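Local coordinates for conserved hypothetical protein (Sulfolobus solfataricus, PDB 2FNA) that binds ADP and magnesium as an archaeal AAA+ ATPase and probably hydrolyses ATP, its cellular role being unknown, at residues A[246-251]-A[267-272]; A[250-255]-A[260-265]. All coordinates share one frame; numbering follows the deposited sequence. Where two conformers were deposited one is given.

Contact 1. Residues A[246-251]-A[267-272]. With ADP (adenosine-5'-diphosphate), chain D; EDO (1,2-ethanediol), chain G.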
loop_
_atom_site.group_PDB
_atom_site.type_symbol
_atom_site.label_atom_id
_atom_site.label_comp_id
_atom_site.label_asym_id
_atom_site.label_seq_id
_atom_site.Cartn_x
_atom_site.Cartn_y
_atom_site.Cartn_z
ATOM N N LEU A 246 9.262 7.388 -11.863
ATOM C CA LEU A 246 9.818 8.686 -12.257
ATOM C C LEU A 246 10.944 9.112 -11.313
ATOM O O LEU A 246 11.940 9.714 -11.737
ATOM C CB LEU A 246 8.705 9.744 -12.250
ATOM C CG LEU A 246 7.730 9.592 -13.434
ATOM C CD1 LEU A 246 6.596 10.517 -13.275
ATOM C CD2 LEU A 246 8.417 9.854 -14.765
ATOM N N THR A 247 10.756 8.808 -10.028
ATOM C CA THR A 247 11.765 9.040 -8.991
ATOM C C THR A 247 13.066 8.273 -9.250
ATOM O O THR A 247 14.135 8.847 -9.141
ATOM C CB THR A 247 11.213 8.625 -7.604
ATOM O OG1 THR A 247 10.023 9.354 -7.319
ATOM C CG2 THR A 247 12.213 8.882 -6.439
ATOM N N TYR A 248 12.957 6.970 -9.515
ATOM C CA TYR A 248 14.097 6.133 -9.840
ATOM C C TYR A 248 14.820 6.671 -11.084
ATOM O O TYR A 248 15.989 6.872 -11.038
ATOM C CB TYR A 248 13.626 4.703 -10.109
ATOM C CG TYR A 248 14.740 3.684 -10.188
ATOM C CD1 TYR A 248 15.231 3.088 -9.032
ATOM C CD2 TYR A 248 15.287 3.298 -11.410
ATOM C CE1 TYR A 248 16.261 2.135 -9.090
ATOM C CE2 TYR A 248 16.312 2.355 -11.465
ATOM C CZ TYR A 248 16.793 1.776 -10.306
ATOM O OH TYR A 248 17.848 0.820 -10.334
ATOM N N PHE A 249 14.083 6.946 -12.167
ATOM C CA PHE A 249 14.644 7.577 -13.356
ATOM C C PHE A 249 15.421 8.828 -13.011
ATOM O O PHE A 249 16.516 9.026 -13.478
ATOM C CB PHE A 249 13.565 7.980 -14.374
ATOM C CG PHE A 249 14.101 8.890 -15.447
ATOM C CD1 PHE A 249 14.810 8.364 -16.527
ATOM C CD2 PHE A 249 13.958 10.263 -15.355
ATOM C CE1 PHE A 249 15.351 9.176 -17.478
ATOM C CE2 PHE A 249 14.500 11.080 -16.324
ATOM C CZ PHE A 249 15.210 10.529 -17.384
ATOM N N GLY A 250 14.822 9.707 -12.206
ATOM C CA GLY A 250 15.471 10.954 -11.856
ATOM C C GLY A 250 16.759 10.677 -11.123
ATOM O O GLY A 250 17.766 11.303 -11.381
ATOM N N PHE A 251 16.739 9.692 -10.235
ATOM C CA PHE A 251 17.924 9.348 -9.487
ATOM C C PHE A 251 19.021 8.841 -10.440
ATOM O O PHE A 251 20.161 9.312 -10.381
ATOM C CB PHE A 251 17.624 8.305 -8.396
ATOM C CG PHE A 251 18.842 7.960 -7.564
ATOM C CD1 PHE A 251 19.815 7.120 -8.062
ATOM C CD2 PHE A 251 19.027 8.520 -6.315
ATOM C CE1 PHE A 251 20.989 6.843 -7.341
ATOM C CE2 PHE A 251 20.173 8.244 -5.585
ATOM C CZ PHE A 251 21.153 7.389 -6.098
ATOM N N LEU A 267 13.243 1.051 -16.811
ATOM C CA LEU A 267 12.452 -0.025 -17.410
ATOM C C LEU A 267 12.854 -1.408 -16.945
ATOM O O LEU A 267 11.991 -2.203 -16.586
ATOM C CB LEU A 267 12.518 0.063 -18.913
ATOM C CG LEU A 267 11.881 1.337 -19.481
ATOM C CD1 LEU A 267 11.947 1.290 -21.004
ATOM C CD2 LEU A 267 10.452 1.513 -19.033
ATOM N N GLU A 268 14.150 -1.712 -16.903
ATOM C CA GLU A 268 14.561 -3.067 -16.504
ATOM C C GLU A 268 14.310 -3.324 -15.016
ATOM O O GLU A 268 13.894 -4.429 -14.636
ATOM C CB GLU A 268 16.025 -3.366 -16.879
ATOM C CG GLU A 268 16.363 -3.192 -18.365
ATOM C CD GLU A 268 15.439 -3.970 -19.332
ATOM O OE1 GLU A 268 15.105 -5.152 -19.046
ATOM O OE2 GLU A 268 15.069 -3.386 -20.392
ATOM N N TYR A 269 14.544 -2.307 -14.177
ATOM C CA TYR A 269 14.250 -2.374 -12.755
ATOM C C TYR A 269 12.745 -2.535 -12.508
ATOM O O TYR A 269 12.332 -3.388 -11.705
ATOM C CB TYR A 269 14.807 -1.141 -11.995
ATOM C CG TYR A 269 14.239 -0.949 -10.592
ATOM C CD1 TYR A 269 14.553 -1.824 -9.552
ATOM C CD2 TYR A 269 13.396 0.126 -10.302
ATOM C CE1 TYR A 269 14.013 -1.652 -8.278
ATOM C CE2 TYR A 269 12.880 0.315 -9.037
ATOM C CZ TYR A 269 13.189 -0.580 -8.028
ATOM O OH TYR A 269 12.657 -0.394 -6.765
ATOM N N ALA A 270 11.925 -1.723 -13.184
ATOM C CA ALA A 270 10.463 -1.865 -13.115
ATOM C C ALA A 270 10.007 -3.261 -13.481
ATOM O O ALA A 270 9.262 -3.885 -12.735
ATOM C CB ALA A 270 9.776 -0.851 -14.021
ATOM N N LYS A 271 10.491 -3.786 -14.601
ATOM C CA LYS A 271 10.046 -5.109 -15.070
ATOM C C LYS A 271 10.355 -6.196 -14.052
ATOM O O LYS A 271 9.533 -7.053 -13.784
ATOM C CB LYS A 271 10.678 -5.461 -16.417
ATOM C CG LYS A 271 10.104 -4.689 -17.589
ATOM C CD LYS A 271 10.800 -5.064 -18.924
ATOM C CE LYS A 271 11.825 -4.015 -19.374
ATOM N NZ LYS A 271 12.600 -4.495 -20.554
ATOM N N LYS A 272 11.547 -6.150 -13.485
ATOM C CA LYS A 272 11.972 -7.122 -12.466
ATOM C C LYS A 272 11.082 -7.030 -11.236
ATOM O O LYS A 272 10.558 -8.040 -10.727
ATOM C CB LYS A 272 13.427 -6.881 -12.069
ATOM C CG LYS A 272 14.440 -7.775 -12.790
ATOM C CD LYS A 272 15.873 -7.405 -12.397
HETATM P PB ADP D . 3.608 3.556 -1.999
HETATM O O1B ADP D . 2.352 4.185 -2.510
HETATM O O2B ADP D . 3.986 2.314 -2.801
HETATM O O3B ADP D . 3.729 3.395 -0.521
HETATM P PA ADP D . 6.049 5.184 -1.658
HETATM O O1A ADP D . 5.763 6.202 -0.602
HETATM O O2A ADP D . 6.796 4.032 -1.130
HETATM O O3A ADP D . 4.758 4.653 -2.493
HETATM O "O5'" ADP D . 6.748 5.965 -2.852
HETATM C "C5'" ADP D . 7.346 5.291 -3.972
HETATM C "C4'" ADP D . 8.608 6.031 -4.409
HETATM O "O4'" ADP D . 8.300 7.234 -5.088
HETATM C "C3'" ADP D . 9.510 6.445 -3.288
HETATM O "O3'" ADP D . 10.851 6.499 -3.820
HETATM C "C2'" ADP D . 9.081 7.860 -2.967
HETATM O "O2'" ADP D . 10.124 8.636 -2.398
HETATM C "C1'" ADP D . 8.742 8.355 -4.345
HETATM N N9 ADP D . 7.660 9.331 -4.418
HETATM C C8 ADP D . 6.353 9.047 -4.604
HETATM N N7 ADP D . 5.643 10.171 -4.696
HETATM C C5 ADP D . 6.505 11.205 -4.542
HETATM C C6 ADP D . 6.431 12.683 -4.537
HETATM N N6 ADP D . 5.244 13.306 -4.685
HETATM N N1 ADP D . 7.584 13.395 -4.383
HETATM C C2 ADP D . 8.781 12.795 -4.246
HETATM N N3 ADP D . 8.926 11.459 -4.250
HETATM C C4 ADP D . 7.843 10.646 -4.398
HETATM C C1 EDO G . 10.014 2.880 -6.415
HETATM O O1 EDO G . 9.818 1.474 -6.169
HETATM C C2 EDO G . 11.485 3.174 -6.748
HETATM O O2 EDO G . 11.968 4.254 -5.937
#
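Tyr248 and Tyr269 carry this contact, ring against ring, where helix 243-256 passes helix 259-282. Along 246-251, Leu246 faces other helices. Thr247 turns to the nucleotide. Its OG1 lies 3.4 Å from C1' of ADP and is hydrogen-bonded to Pro243 O, one turn back. CG2 lies near O3' of the ribose. Tyr248 comes next. Both tyrosines hold CG anti to the backbone N (chi1 -168° in Tyr248, 165° in Tyr269), which sends each ring out toward the other helix. They form an offset stack, with centroids 4.2 Å apart and planes at 15°. CD2 of Tyr269 sits over the centre of the Tyr248 ring. CE1 of Tyr248 lies nearer the rim of the Tyr269 ring, so the overlap is shifted. The closest atoms are Tyr248 CD1 and Tyr269 CE2, 3.6 Å apart. A 1,2-ethanediol, probably from the crystallisation liquor, touches the edge of the Tyr269 ring, and its O1 shares a weak, long hydrogen bond with Tyr269 OH. Phe249 then packs against Ala262 and Thr266. Leu246 and Phe249 also pack on helices 211-225 and 232-239. Leu267 of helix 259-282 reaches helix 232-239 too, and with Ala270 rests on helix 350-355.

Contact 2. Residues A[250-255]-A[260-265]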
loop_
_atom_site.group_PDB
_atom_site.type_symbol
_atom_site.label_atom_id
_atom_site.label_comp_id
_atom_site.label_asym_id
_atom_site.label_seq_id
_atom_site.Cartn_x
_atom_site.Cartn_y
_atom_site.Cartn_z
ATOM N N GLY A 250 14.822 9.707 -12.206
ATOM C CA GLY A 250 15.471 10.954 -11.856
ATOM C C GLY A 250 16.759 10.677 -11.123
ATOM O O GLY A 250 17.766 11.303 -11.381
ATOM N N PHE A 251 16.739 9.692 -10.235
ATOM C CA PHE A 251 17.924 9.348 -9.487
ATOM C C PHE A 251 19.021 8.841 -10.440
ATOM O O PHE A 251 20.161 9.312 -10.381
ATOM C CB PHE A 251 17.624 8.305 -8.396
ATOM C CG PHE A 251 18.842 7.960 -7.564
ATOM C CD1 PHE A 251 19.815 7.120 -8.062
ATOM C CD2 PHE A 251 19.027 8.520 -6.315
ATOM C CE1 PHE A 251 20.989 6.843 -7.341
ATOM C CE2 PHE A 251 20.173 8.244 -5.585
ATOM C CZ PHE A 251 21.153 7.389 -6.098
ATOM N N ILE A 252 18.671 7.890 -11.305
ATOM C CA ILE A 252 19.636 7.312 -12.222
ATOM C C ILE A 252 20.179 8.347 -13.180
ATOM O O ILE A 252 21.385 8.381 -13.446
ATOM C CB ILE A 252 19.062 6.114 -13.037
ATOM C CG1 ILE A 252 18.621 4.976 -12.113
ATOM C CG2 ILE A 252 20.099 5.593 -14.006
ATOM C CD1 ILE A 252 19.703 4.452 -11.225
ATOM N N TYR A 253 19.306 9.191 -13.734
ATOM C CA TYR A 253 19.798 10.217 -14.660
ATOM C C TYR A 253 20.765 11.179 -13.975
ATOM O O TYR A 253 21.730 11.607 -14.558
ATOM C CB TYR A 253 18.651 11.024 -15.289
ATOM C CG TYR A 253 19.201 11.987 -16.315
ATOM C CD1 TYR A 253 19.441 11.579 -17.611
ATOM C CD2 TYR A 253 19.523 13.308 -15.970
ATOM C CE1 TYR A 253 20.000 12.445 -18.550
ATOM C CE2 TYR A 253 20.047 14.176 -16.902
ATOM C CZ TYR A 253 20.278 13.739 -18.190
ATOM O OH TYR A 253 20.821 14.591 -19.127
ATOM N N LEU A 254 20.497 11.540 -12.732
ATOM C CA LEU A 254 21.424 12.394 -11.999
ATOM C C LEU A 254 22.749 11.699 -11.792
ATOM O O LEU A 254 23.816 12.303 -11.808
ATOM C CB LEU A 254 20.812 12.797 -10.654
ATOM C CG LEU A 254 19.704 13.859 -10.664
ATOM C CD1 LEU A 254 19.372 14.241 -9.244
ATOM C CD2 LEU A 254 20.096 15.089 -11.445
ATOM N N ASP A 255 22.685 10.397 -11.641
ATOM C CA ASP A 255 23.869 9.649 -11.341
ATOM C C ASP A 255 24.721 9.432 -12.567
ATOM O O ASP A 255 25.929 9.359 -12.463
ATOM C CB ASP A 255 23.491 8.294 -10.745
ATOM C CG ASP A 255 24.667 7.610 -10.136
ATOM O OD1 ASP A 255 25.373 8.272 -9.328
ATOM O OD2 ASP A 255 24.910 6.450 -10.505
ATOM N N ASP A 260 19.329 7.561 -22.390
ATOM C CA ASP A 260 18.890 6.229 -22.804
ATOM C C ASP A 260 19.236 5.198 -21.769
ATOM O O ASP A 260 18.489 4.238 -21.563
ATOM C CB ASP A 260 19.550 5.785 -24.109
ATOM C CG ASP A 260 19.099 6.584 -25.312
ATOM O OD1 ASP A 260 18.105 7.347 -25.214
ATOM O OD2 ASP A 260 19.754 6.431 -26.369
ATOM N N PHE A 261 20.414 5.353 -21.168
ATOM C CA PHE A 261 20.808 4.496 -20.066
ATOM C C PHE A 261 19.835 4.623 -18.895
ATOM O O PHE A 261 19.381 3.607 -18.387
ATOM C CB PHE A 261 22.247 4.794 -19.633
ATOM C CG PHE A 261 22.714 3.989 -18.444
ATOM C CD1 PHE A 261 23.304 2.753 -18.622
ATOM C CD2 PHE A 261 22.583 4.495 -17.145
ATOM C CE1 PHE A 261 23.745 2.022 -17.538
ATOM C CE2 PHE A 261 23.036 3.773 -16.057
ATOM C CZ PHE A 261 23.613 2.526 -16.257
ATOM N N ALA A 262 19.508 5.843 -18.477
ATOM C CA ALA A 262 18.586 6.057 -17.341
ATOM C C ALA A 262 17.174 5.519 -17.585
ATOM O O ALA A 262 16.551 4.971 -16.674
ATOM C CB ALA A 262 18.533 7.517 -16.938
ATOM N N ILE A 263 16.669 5.684 -18.799
ATOM C CA ILE A 263 15.386 5.078 -19.178
ATOM C C ILE A 263 15.419 3.566 -19.180
ATOM O O ILE A 263 14.505 2.943 -18.622
ATOM C CB ILE A 263 14.910 5.582 -20.550
ATOM C CG1 ILE A 263 14.368 7.003 -20.379
ATOM C CG2 ILE A 263 13.809 4.644 -21.137
ATOM C CD1 ILE A 263 14.045 7.707 -21.637
ATOM N N ASN A 264 16.441 2.979 -19.826
ATOM C CA ASN A 264 16.523 1.540 -19.942
ATOM C C ASN A 264 16.717 0.907 -18.572
ATOM O O ASN A 264 16.119 -0.117 -18.272
ATOM C CB ASN A 264 17.645 1.125 -20.907
ATOM C CG ASN A 264 17.288 1.381 -22.371
ATOM O OD1 ASN A 264 16.133 1.243 -22.780
ATOM N ND2 ASN A 264 18.285 1.749 -23.163
ATOM N N GLN A 265 17.555 1.513 -17.742
ATOM C CA GLN A 265 17.744 0.991 -16.392
ATOM C C GLN A 265 16.444 1.026 -15.569
ATOM O O GLN A 265 16.149 0.092 -14.788
ATOM C CB GLN A 265 18.856 1.752 -15.671
ATOM C CG GLN A 265 19.090 1.253 -14.260
ATOM C CD GLN A 265 20.499 1.518 -13.768
ATOM O OE1 GLN A 265 21.405 1.790 -14.555
ATOM N NE2 GLN A 265 20.692 1.426 -12.456
#
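Ile252 is the main bump of this contact. It projects from 250-255 toward Phe261, Ala262 and Gln265 of the other segment. Its two branches do different work. CG2 is anti to the backbone N and drops onto the backbone of Ala262, 3.7 Å from Ala262 CA. The same methyl lies 4.0 Å from Phe261 CE2, at an oblique angle to that ring. The other branch ends in Ile252 CD1, which meets Gln265 NE2 at 3.4 Å, a packing contact. The side chain of Gln265 is stretched out beyond CG and crosses that of Ile252 at about a right angle. Phe261, Ala262 and Gln265 therefore form a hollow that receives the isoleucine. Ala262 is the small bump in return. Its CB points at the first helix and sits 3.7 Å from Tyr253 N. It also touches Tyr253 CB and lies near the plane of the tyrosine ring, at its edge. The tyrosine ring packs edge-to-face with Phe229. The small residue lets the backbones come close: Tyr253 CA and Ala262 CA are 5.1 Å apart. The segment axes approach to 8.6 Å, with their directions at 147°. No hydrogen bond crosses between the segments. Asn258 OD1 accepts a hydrogen bond from Phe261 N at the start of the second helix. This is a helical hairpin with a short connection, consistent with the helical lid that follows the nucleotide-binding core in AAA+ ATPases.

Overall arrangement
Both contacts join helix 243-256 to helix 259-282. Contact 2 lies close to the turn between them, and contact 1 lies farther from it along both helices. Their centres are about 8 Å apart. Contact 2 is partly buried and mostly apolar, centred on Ile252 and Ala262, with close backbones and more surface covered. Contact 1 is a surface contact. The CA atoms nearest across the helices are farther apart there, and two rings span the gap. Phe249 CE1 packs on Ala262 CB and Tyr248 OH on Gln265 NE2, so the two contacts are continuous. Contact 1 borders the ADP pocket through Thr247, while the side chain of Ile252 in contact 2 is about 11 Å from ADP.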